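Local coordinates for protein bowman-Birk type bran trypsin inhibitor (Oryza sativa, PDB 2QN5) that probably inhibits trypsin-like serine proteases, this chain being the part of a longer Bowman-Birk protein that holds two disulfide-rich repeats, at residues W5-I11 / P63-T68; P18-R24 / I57-P63; T68-W72 / A99-K103. One frame throughout, in Å; residues are numbered along the deposited sequence.

Interaction 1: residues W5-I11 / P63-T68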
loop_
_atom_site.group_PDB
_atom_site.type_symbol
_atom_site.label_atom_id
_atom_site.label_comp_id
_atom_site.label_asym_id
_atom_site.label_seq_id
_atom_site.Cartn_x
_atom_site.Cartn_y
_atom_site.Cartn_z
ATOM N N TRP A 5 -2.679 19.378 8.427
ATOM C CA TRP A 5 -3.474 20.429 7.802
ATOM C C TRP A 5 -4.942 20.287 8.171
ATOM O O TRP A 5 -5.441 19.181 8.361
ATOM C CB TRP A 5 -3.321 20.380 6.287
ATOM C CG TRP A 5 -3.758 19.095 5.697
ATOM C CD1 TRP A 5 -5.034 18.619 5.610
ATOM C CD2 TRP A 5 -2.921 18.115 5.074
ATOM N NE1 TRP A 5 -5.045 17.404 4.964
ATOM C CE2 TRP A 5 -3.760 17.072 4.624
ATOM C CE3 TRP A 5 -1.540 18.020 4.850
ATOM C CZ2 TRP A 5 -3.266 15.948 3.959
ATOM C CZ3 TRP A 5 -1.046 16.904 4.190
ATOM C CH2 TRP A 5 -1.911 15.880 3.749
ATOM N N LYS A 6 -5.632 21.417 8.275
ATOM C CA LYS A 6 -7.041 21.417 8.625
ATOM C C LYS A 6 -7.927 21.025 7.445
ATOM O O LYS A 6 -8.827 20.211 7.588
ATOM C CB LYS A 6 -7.446 22.788 9.175
ATOM C CG LYS A 6 -7.056 23.029 10.637
ATOM C CD LYS A 6 -5.552 23.229 10.806
ATOM C CE LYS A 6 -5.158 23.308 12.277
ATOM N NZ LYS A 6 -5.511 22.069 13.015
ATOM N N CYS A 7 -7.686 21.597 6.279
ATOM C CA CYS A 7 -8.481 21.234 5.119
ATOM C C CYS A 7 -7.516 21.081 3.950
ATOM O O CYS A 7 -6.351 21.439 4.065
ATOM C CB CYS A 7 -9.524 22.321 4.809
ATOM S SG CYS A 7 -8.814 23.850 4.128
ATOM N N CYS A 8 -7.983 20.519 2.842
ATOM C CA CYS A 8 -7.127 20.377 1.666
ATOM C C CYS A 8 -8.006 20.037 0.476
ATOM O O CYS A 8 -8.941 19.248 0.602
ATOM C CB CYS A 8 -6.044 19.294 1.862
ATOM S SG CYS A 8 -4.869 19.193 0.462
ATOM N N ASP A 9 -7.715 20.669 -0.664
ATOM C CA ASP A 9 -8.472 20.467 -1.902
ATOM C C ASP A 9 -7.707 19.503 -2.783
ATOM O O ASP A 9 -8.155 18.377 -3.024
ATOM C CB ASP A 9 -8.668 21.802 -2.634
ATOM C CG ASP A 9 -9.590 22.746 -1.886
ATOM O OD1 ASP A 9 -10.800 22.448 -1.780
ATOM O OD2 ASP A 9 -9.107 23.785 -1.395
ATOM N N ASN A 10 -6.552 19.950 -3.268
ATOM C CA ASN A 10 -5.722 19.094 -4.087
ATOM C C ASN A 10 -5.090 18.071 -3.173
ATOM O O ASN A 10 -4.005 18.290 -2.622
ATOM C CB ASN A 10 -4.644 19.894 -4.801
ATOM C CG ASN A 10 -5.148 20.517 -6.075
ATOM O OD1 ASN A 10 -5.653 19.816 -6.953
ATOM N ND2 ASN A 10 -5.017 21.840 -6.193
ATOM N N ILE A 11 -5.801 16.961 -2.998
ATOM C CA ILE A 11 -5.333 15.867 -2.156
ATOM C C ILE A 11 -4.813 14.760 -3.058
ATOM O O ILE A 11 -5.560 14.197 -3.858
ATOM C CB ILE A 11 -6.465 15.288 -1.266
ATOM C CG1 ILE A 11 -7.076 16.386 -0.389
ATOM C CG2 ILE A 11 -5.903 14.198 -0.374
ATOM C CD1 ILE A 11 -8.279 15.926 0.412
ATOM N N PRO A 63 -8.383 11.588 4.573
ATOM C CA PRO A 63 -7.389 12.572 4.132
ATOM C C PRO A 63 -7.864 14.008 4.386
ATOM O O PRO A 63 -7.259 14.979 3.926
ATOM C CB PRO A 63 -7.231 12.258 2.654
ATOM C CG PRO A 63 -8.599 11.860 2.270
ATOM C CD PRO A 63 -9.029 10.954 3.409
ATOM N N GLY A 64 -8.952 14.144 5.128
ATOM C CA GLY A 64 -9.428 15.473 5.452
ATOM C C GLY A 64 -10.574 15.951 4.595
ATOM O O GLY A 64 -10.807 15.425 3.502
ATOM N N PRO A 65 -11.314 16.963 5.071
ATOM C CA PRO A 65 -12.446 17.508 4.329
ATOM C C PRO A 65 -11.862 18.466 3.336
ATOM O O PRO A 65 -10.660 18.740 3.379
ATOM C CB PRO A 65 -13.226 18.225 5.407
ATOM C CG PRO A 65 -12.120 18.832 6.212
ATOM C CD PRO A 65 -11.126 17.696 6.338
ATOM N N PHE A 66 -12.694 18.975 2.439
ATOM C CA PHE A 66 -12.205 19.934 1.465
ATOM C C PHE A 66 -12.228 21.320 2.085
ATOM O O PHE A 66 -12.808 21.534 3.149
ATOM C CB PHE A 66 -13.054 19.911 0.197
ATOM C CG PHE A 66 -12.855 18.681 -0.636
ATOM C CD1 PHE A 66 -13.730 17.609 -0.539
ATOM C CD2 PHE A 66 -11.766 18.584 -1.498
ATOM C CE1 PHE A 66 -13.522 16.446 -1.291
ATOM C CE2 PHE A 66 -11.546 17.433 -2.255
ATOM C CZ PHE A 66 -12.423 16.360 -2.154
ATOM N N CYS A 67 -11.574 22.259 1.419
ATOM C CA CYS A 67 -11.527 23.631 1.901
ATOM C C CYS A 67 -12.722 24.411 1.344
ATOM O O CYS A 67 -13.205 25.358 1.964
ATOM C CB CYS A 67 -10.222 24.286 1.458
ATOM S SG CYS A 67 -8.703 23.520 2.125
ATOM N N THR A 68 -13.191 23.987 0.175
ATOM C CA THR A 68 -14.316 24.607 -0.513
ATOM C C THR A 68 -15.244 23.504 -1.013
ATOM O O THR A 68 -14.856 22.708 -1.864
ATOM C CB THR A 68 -13.818 25.426 -1.717
ATOM O OG1 THR A 68 -12.731 24.734 -2.343
ATOM C CG2 THR A 68 -13.359 26.813 -1.277
#

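Interaction 2: residues P18-R24 / I57-P63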
loop_
_atom_site.group_PDB
_atom_site.type_symbol
_atom_site.label_atom_id
_atom_site.label_comp_id
_atom_site.label_asym_id
_atom_site.label_seq_id
_atom_site.Cartn_x
_atom_site.Cartn_y
_atom_site.Cartn_z
ATOM N N PRO A 18 -0.182 0.664 1.927
ATOM C CA PRO A 18 -0.389 0.213 3.299
ATOM C C PRO A 18 -1.888 0.332 3.564
ATOM O O PRO A 18 -2.664 0.586 2.638
ATOM C CB PRO A 18 0.412 1.219 4.109
ATOM C CG PRO A 18 0.229 2.474 3.317
ATOM C CD PRO A 18 0.469 1.983 1.905
ATOM N N ASP A 19 -2.292 0.123 4.816
ATOM C CA ASP A 19 -3.690 0.273 5.206
ATOM C C ASP A 19 -3.704 0.956 6.553
ATOM O O ASP A 19 -3.243 0.377 7.531
ATOM C CB ASP A 19 -4.399 -1.063 5.358
ATOM C CG ASP A 19 -5.888 -0.886 5.644
ATOM O OD1 ASP A 19 -6.534 -1.802 6.206
ATOM O OD2 ASP A 19 -6.413 0.188 5.286
ATOM N N PRO A 20 -4.248 2.183 6.640
ATOM C CA PRO A 20 -4.883 3.044 5.638
ATOM C C PRO A 20 -3.913 3.716 4.669
ATOM O O PRO A 20 -2.697 3.665 4.853
ATOM C CB PRO A 20 -5.588 4.073 6.496
ATOM C CG PRO A 20 -4.585 4.292 7.537
ATOM C CD PRO A 20 -4.223 2.883 7.932
ATOM N N PRO A 21 -4.445 4.366 3.625
ATOM C CA PRO A 21 -3.605 5.042 2.642
ATOM C C PRO A 21 -2.735 6.123 3.251
ATOM O O PRO A 21 -2.968 6.562 4.369
ATOM C CB PRO A 21 -4.622 5.601 1.651
ATOM C CG PRO A 21 -5.683 4.585 1.683
ATOM C CD PRO A 21 -5.839 4.326 3.163
ATOM N N GLN A 22 -1.716 6.530 2.509
ATOM C CA GLN A 22 -0.812 7.574 2.948
ATOM C C GLN A 22 -1.046 8.640 1.926
ATOM O O GLN A 22 -0.933 8.381 0.731
ATOM C CB GLN A 22 0.637 7.102 2.886
ATOM C CG GLN A 22 0.848 5.759 3.557
ATOM C CD GLN A 22 2.300 5.414 3.749
ATOM O OE1 GLN A 22 3.090 5.453 2.803
ATOM N NE2 GLN A 22 2.664 5.065 4.980
ATOM N N TRP A 23 -1.400 9.837 2.377
ATOM C CA TRP A 23 -1.662 10.908 1.428
ATOM C C TRP A 23 -0.803 12.161 1.618
ATOM O O TRP A 23 -0.219 12.393 2.683
ATOM C CB TRP A 23 -3.145 11.295 1.461
ATOM C CG TRP A 23 -4.070 10.250 2.000
ATOM C CD1 TRP A 23 -4.046 9.704 3.253
ATOM C CD2 TRP A 23 -5.238 9.720 1.356
ATOM N NE1 TRP A 23 -5.134 8.880 3.434
ATOM C CE2 TRP A 23 -5.881 8.869 2.286
ATOM C CE3 TRP A 23 -5.810 9.888 0.090
ATOM C CZ2 TRP A 23 -7.067 8.189 1.989
ATOM C CZ3 TRP A 23 -6.995 9.209 -0.204
ATOM C CH2 TRP A 23 -7.609 8.371 0.744
ATOM N N ARG A 24 -0.738 12.958 0.558
ATOM C CA ARG A 24 0.009 14.206 0.550
ATOM C C ARG A 24 -0.958 15.339 0.181
ATOM O O ARG A 24 -1.955 15.109 -0.506
ATOM C CB ARG A 24 1.150 14.104 -0.468
ATOM C CG ARG A 24 2.017 15.335 -0.573
ATOM C CD ARG A 24 3.265 15.050 -1.387
ATOM N NE ARG A 24 4.035 13.930 -0.836
ATOM C CZ ARG A 24 5.319 13.694 -1.107
ATOM N NH1 ARG A 24 5.987 14.510 -1.916
ATOM N NH2 ARG A 24 5.928 12.633 -0.585
ATOM N N ILE A 57 3.529 13.834 4.863
ATOM C CA ILE A 57 2.559 12.826 4.473
ATOM C C ILE A 57 1.757 12.354 5.658
ATOM O O ILE A 57 2.323 11.934 6.670
ATOM C CB ILE A 57 3.209 11.585 3.841
ATOM C CG1 ILE A 57 4.033 11.987 2.620
ATOM C CG2 ILE A 57 2.118 10.605 3.417
ATOM C CD1 ILE A 57 4.844 10.850 2.024
ATOM N N TYR A 58 0.436 12.448 5.522
ATOM C CA TYR A 58 -0.499 12.001 6.545
ATOM C C TYR A 58 -0.827 10.576 6.157
ATOM O O TYR A 58 -0.996 10.279 4.974
ATOM C CB TYR A 58 -1.777 12.824 6.510
ATOM C CG TYR A 58 -2.880 12.269 7.359
ATOM C CD1 TYR A 58 -2.788 12.261 8.741
ATOM C CD2 TYR A 58 -4.027 11.763 6.781
ATOM C CE1 TYR A 58 -3.822 11.762 9.526
ATOM C CE2 TYR A 58 -5.065 11.260 7.552
ATOM C CZ TYR A 58 -4.957 11.264 8.915
ATOM O OH TYR A 58 -5.978 10.751 9.665
ATOM N N TRP A 59 -0.907 9.702 7.153
ATOM C CA TRP A 59 -1.210 8.302 6.930
ATOM C C TRP A 59 -2.462 8.007 7.730
ATOM O O TRP A 59 -2.397 7.891 8.946
ATOM C CB TRP A 59 -0.049 7.468 7.438
ATOM C CG TRP A 59 -0.170 5.996 7.241
ATOM C CD1 TRP A 59 -1.281 5.290 6.865
ATOM C CD2 TRP A 59 0.866 5.028 7.462
ATOM N NE1 TRP A 59 -0.996 3.939 6.841
ATOM C CE2 TRP A 59 0.316 3.757 7.204
ATOM C CE3 TRP A 59 2.209 5.116 7.854
ATOM C CZ2 TRP A 59 1.065 2.586 7.327
ATOM C CZ3 TRP A 59 2.944 3.958 7.974
ATOM C CH2 TRP A 59 2.375 2.710 7.713
ATOM N N GLY A 60 -3.603 7.900 7.063
ATOM C CA GLY A 60 -4.822 7.624 7.788
ATOM C C GLY A 60 -6.012 7.375 6.896
ATOM O O GLY A 60 -5.951 7.572 5.683
ATOM N N ALA A 61 -7.104 6.936 7.512
ATOM C CA ALA A 61 -8.329 6.654 6.792
ATOM C C ALA A 61 -8.835 7.872 6.051
ATOM O O ALA A 61 -9.008 7.825 4.844
ATOM C CB ALA A 61 -9.375 6.182 7.745
ATOM N N ASP A 62 -9.060 8.964 6.781
ATOM C CA ASP A 62 -9.584 10.205 6.220
ATOM C C ASP A 62 -8.513 11.235 5.870
ATOM O O ASP A 62 -7.805 11.718 6.751
ATOM C CB ASP A 62 -10.570 10.818 7.219
ATOM C CG ASP A 62 -11.250 12.079 6.696
ATOM O OD1 ASP A 62 -12.239 12.521 7.328
ATOM O OD2 ASP A 62 -10.800 12.629 5.665
ATOM N N PRO A 63 -8.383 11.588 4.573
ATOM C CA PRO A 63 -7.389 12.572 4.132
ATOM C C PRO A 63 -7.864 14.008 4.386
ATOM O O PRO A 63 -7.259 14.979 3.926
ATOM C CB PRO A 63 -7.231 12.258 2.654
ATOM C CG PRO A 63 -8.599 11.860 2.270
ATOM C CD PRO A 63 -9.029 10.954 3.409
#

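Interaction 3: residues T68-W72 / A99-K103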
loop_
_atom_site.group_PDB
_atom_site.type_symbol
_atom_site.label_atom_id
_atom_site.label_comp_id
_atom_site.label_asym_id
_atom_site.label_seq_id
_atom_site.Cartn_x
_atom_site.Cartn_y
_atom_site.Cartn_z
ATOM N N THR A 68 -13.191 23.987 0.175
ATOM C CA THR A 68 -14.316 24.607 -0.513
ATOM C C THR A 68 -15.244 23.504 -1.013
ATOM O O THR A 68 -14.856 22.708 -1.864
ATOM C CB THR A 68 -13.818 25.426 -1.717
ATOM O OG1 THR A 68 -12.731 24.734 -2.343
ATOM C CG2 THR A 68 -13.359 26.813 -1.277
ATOM N N PRO A 69 -16.493 23.454 -0.512
ATOM C CA PRO A 69 -17.448 22.415 -0.930
ATOM C C PRO A 69 -17.613 22.171 -2.425
ATOM O O PRO A 69 -17.178 22.956 -3.269
ATOM C CB PRO A 69 -18.754 22.833 -0.245
ATOM C CG PRO A 69 -18.606 24.299 -0.079
ATOM C CD PRO A 69 -17.159 24.468 0.321
ATOM N N ARG A 70 -18.267 21.061 -2.735
ATOM C CA ARG A 70 -18.486 20.646 -4.104
ATOM C C ARG A 70 -19.939 20.332 -4.374
ATOM O O ARG A 70 -20.614 19.735 -3.553
ATOM C CB ARG A 70 -17.644 19.415 -4.371
ATOM C CG ARG A 70 -16.175 19.688 -4.207
ATOM C CD ARG A 70 -15.405 18.474 -3.761
ATOM N NE ARG A 70 -13.979 18.780 -3.681
ATOM C CZ ARG A 70 -13.228 19.112 -4.727
ATOM N NH1 ARG A 70 -11.940 19.374 -4.562
ATOM N NH2 ARG A 70 -13.764 19.175 -5.937
ATOM N N PRO A 71 -20.425 20.708 -5.557
ATOM C CA PRO A 71 -21.813 20.472 -5.953
ATOM C C PRO A 71 -22.338 19.161 -5.388
ATOM O O PRO A 71 -23.419 19.112 -4.801
ATOM C CB PRO A 71 -21.723 20.454 -7.470
ATOM C CG PRO A 71 -20.648 21.470 -7.744
ATOM C CD PRO A 71 -19.605 21.111 -6.717
ATOM N N TRP A 72 -21.544 18.108 -5.567
ATOM C CA TRP A 72 -21.864 16.756 -5.100
ATOM C C TRP A 72 -22.173 16.849 -3.612
ATOM O O TRP A 72 -22.569 15.875 -2.965
ATOM C CB TRP A 72 -20.656 15.828 -5.362
ATOM C CG TRP A 72 -19.994 16.142 -6.683
ATOM C CD1 TRP A 72 -20.591 16.130 -7.910
ATOM C CD2 TRP A 72 -18.675 16.675 -6.890
ATOM N NE1 TRP A 72 -19.739 16.633 -8.865
ATOM C CE2 TRP A 72 -18.556 16.978 -8.268
ATOM C CE3 TRP A 72 -17.589 16.930 -6.050
ATOM C CZ2 TRP A 72 -17.392 17.527 -8.825
ATOM C CZ3 TRP A 72 -16.427 17.477 -6.607
ATOM C CH2 TRP A 72 -16.344 17.770 -7.985
ATOM N N ALA A 99 -27.079 20.102 -2.744
ATOM C CA ALA A 99 -26.330 20.887 -1.773
ATOM C C ALA A 99 -25.944 22.291 -2.215
ATOM O O ALA A 99 -25.765 22.561 -3.397
ATOM C CB ALA A 99 -25.088 20.122 -1.357
ATOM N N ASP A 100 -25.807 23.165 -1.222
ATOM C CA ASP A 100 -25.438 24.572 -1.377
ATOM C C ASP A 100 -24.558 24.953 -2.579
ATOM O O ASP A 100 -24.633 26.083 -3.076
ATOM C CB ASP A 100 -24.760 25.043 -0.084
ATOM C CG ASP A 100 -23.573 24.161 0.311
ATOM O OD1 ASP A 100 -22.532 24.209 -0.381
ATOM O OD2 ASP A 100 -23.682 23.415 1.308
ATOM N N ALA A 101 -23.719 24.033 -3.041
ATOM C CA ALA A 101 -22.855 24.338 -4.173
ATOM C C ALA A 101 -23.447 23.809 -5.479
ATOM O O ALA A 101 -23.006 24.186 -6.569
ATOM C CB ALA A 101 -21.464 23.762 -3.937
ATOM N N CYS A 102 -24.446 22.934 -5.356
ATOM C CA CYS A 102 -25.151 22.358 -6.506
ATOM C C CYS A 102 -25.669 23.534 -7.324
ATOM O O CYS A 102 -25.346 24.680 -7.012
ATOM C CB CYS A 102 -26.312 21.475 -6.012
ATOM S SG CYS A 102 -27.600 21.047 -7.232
ATOM N N LYS A 103 -26.466 23.285 -8.357
ATOM C CA LYS A 103 -26.961 24.405 -9.154
ATOM C C LYS A 103 -27.961 24.034 -10.246
ATOM O O LYS A 103 -28.330 24.881 -11.057
ATOM C CB LYS A 103 -25.770 25.132 -9.784
ATOM C CG LYS A 103 -26.024 26.569 -10.166
ATOM C CD LYS A 103 -24.706 27.307 -10.292
ATOM C CE LYS A 103 -23.910 27.217 -8.993
ATOM N NZ LYS A 103 -22.552 27.820 -9.111
#

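Interaction 1: residues W5-I11 / P63-T68
Cys7 faces Cys67 and Ile11 faces Pro63, so the loops 5-11 and 63-68 pass each other in opposite senses, held by one backbone bond from Cys8 N to Pro65 O (3.3 Å). The contact belongs to the first Bowman-Birk repeat, a small fold cross-linked by disulfides. Here Cys7 SG and Cys67 SG form one of them, with an S-S torsion of 96°. The CB of Cys8 points away from 63-68, and its sulfur is bonded to Cys25.

Asp9 is the polar hub. Its CG lies beside the backbone N, chi1 -68°, which brings the carboxylate over the start of Cys67. Asp9 OD1 takes Cys67 N (3.3 Å) and Thr68 OG1 (3.0 Å), and these two donors come from opposite faces of the carboxylate plane. Thr68 N adds a weak bond to the same oxygen. The carboxylate thus ties down the chain where it leaves the repeat.

Phe66 brings the edge of its ring to Asp9, with Phe66 CE2 3.6 Å from Asp9 O. The ring also makes a cation-pi contact with Arg70. Ile11 lies across Pro63 at about a right angle, Ile11 CG2 being 3.8 Å from Pro63 CB. Trp5 has Cys8 CB over one face. Its indole edge points at Pro63, where Trp5 NE1 makes a weak bond of 3.4 Å to Pro63 O.

Interaction 2: residues P18-R24 / I57-P63
Trp23 and Tyr58 form a hydrogen-bonded pair in the antiparallel sheet of the first Bowman-Birk repeat, where strand 22-24 runs beside strand 57-59. The segment axes come within 4.6 Å. Trp23 N gives to Tyr58 O, and Tyr58 N gives back to Trp23 O.

On the Trp23 face of the sheet the indole is a flat plate in a proline slot. Pro63 CB sits over the centre of one face, 3.5 Å above the Trp23 ring plane. Pro21 CB covers the opposite face nearer the rim. The N-H edge is fixed as well: Trp23 NE1 meets Gly60 O at 2.7 Å, nearly straight at 171° and in the ring plane. Replacing Trp23 by an alanine would probably leave a gap between Pro21 and Pro63 and Gly60 O without its indole donor.

The Pro20 ring fits against the Gly60 backbone, Pro20 CG touching Gly60 CA; a side chain on Gly60 would point away from Pro20 and run into Tyr58 OH. A cis peptide bond precedes Pro20.

On the other face, Gln22 runs alongside Trp59. Gln22 CG rides over the five-membered ring of Trp59, 3.9 Å from its centroid, while the amide stands 86° to the ring. Gln22 NE2 also bonds to the backbone of another protein chain in the assembly, and Arg24 bonds to a polar side chain there. This fits a segment that begins at the proposed trypsin-reactive bond, Lys17-Pro18. Trp59 CG is anti to the backbone N, chi1 -178°, which carries the ring to Pro18, where Trp59 CZ2 meets Pro18 CB at 3.6 Å.

Interaction 3: residues T68-W72 / A99-K103
Pro71 lies against the type I beta turn from Ala99 to Cys102, and the two backbones are nearest at Pro71 and Cys102, whose CA atoms are 3.9 Å apart. The contact is small, with 231 Å² buried. No hydrogen bond crosses it, so it rests on van der Waals packing.

The Pro71 ring can be followed atom by atom. Pro71 CB meets the turn backbone, 4.0 Å from Cys102 CA. Pro71 CG comes to Ala101 O at 3.8 Å. Pro71 CD closes the ring back toward its own nitrogen and faces the Ala101 methyl, with Ala101 CB 4.3 Å away. That methyl is the bump of the turn. It points at the peptide bond between Arg70 and Pro71, and Ala101 CB sits 3.6 Å from Pro71 N. Ala99 CB adds a second methyl beside Pro71 O. At the outer end Pro69 and Asp100 cross at about a right angle, with Asp100 OD1 3.9 Å from Pro69 CG.

Cys102 SG is anti to the backbone N, chi1 163°, and forms the disulfide to Cys118, which ties the turn into the second Bowman-Birk repeat. Pro71 also touches Asp120 and Phe122 of that repeat. The contact therefore joins the chain crossing between repeats to a turn of the second one. No helix is present in the modelled chain, and both segments are loops that follow strand 54-59, the last strand of the sheet.

In the fold
Interaction 2 lies along the chain within the span that interaction 1 closes, and both belong to the first repeat. Their centres are 13 Å apart, they share Pro63, and they touch where Trp5 packs on Arg24 and Tyr58. Interaction 2 pairs two strands of the three-stranded antiparallel sheet, and interaction 1 lies in the loops beside it, reaching it at Ile11. Interaction 3 comes later, its centre about 15 Å from that of interaction 1, and starts at the shared Thr68. Interactions 2 and 3 are 25 Å apart between centres, on opposite sides of the chain's centre. The first of the two proposed reactive bonds, Lys17-Pro18, adjoins interaction 2, away from the junction of the repeats.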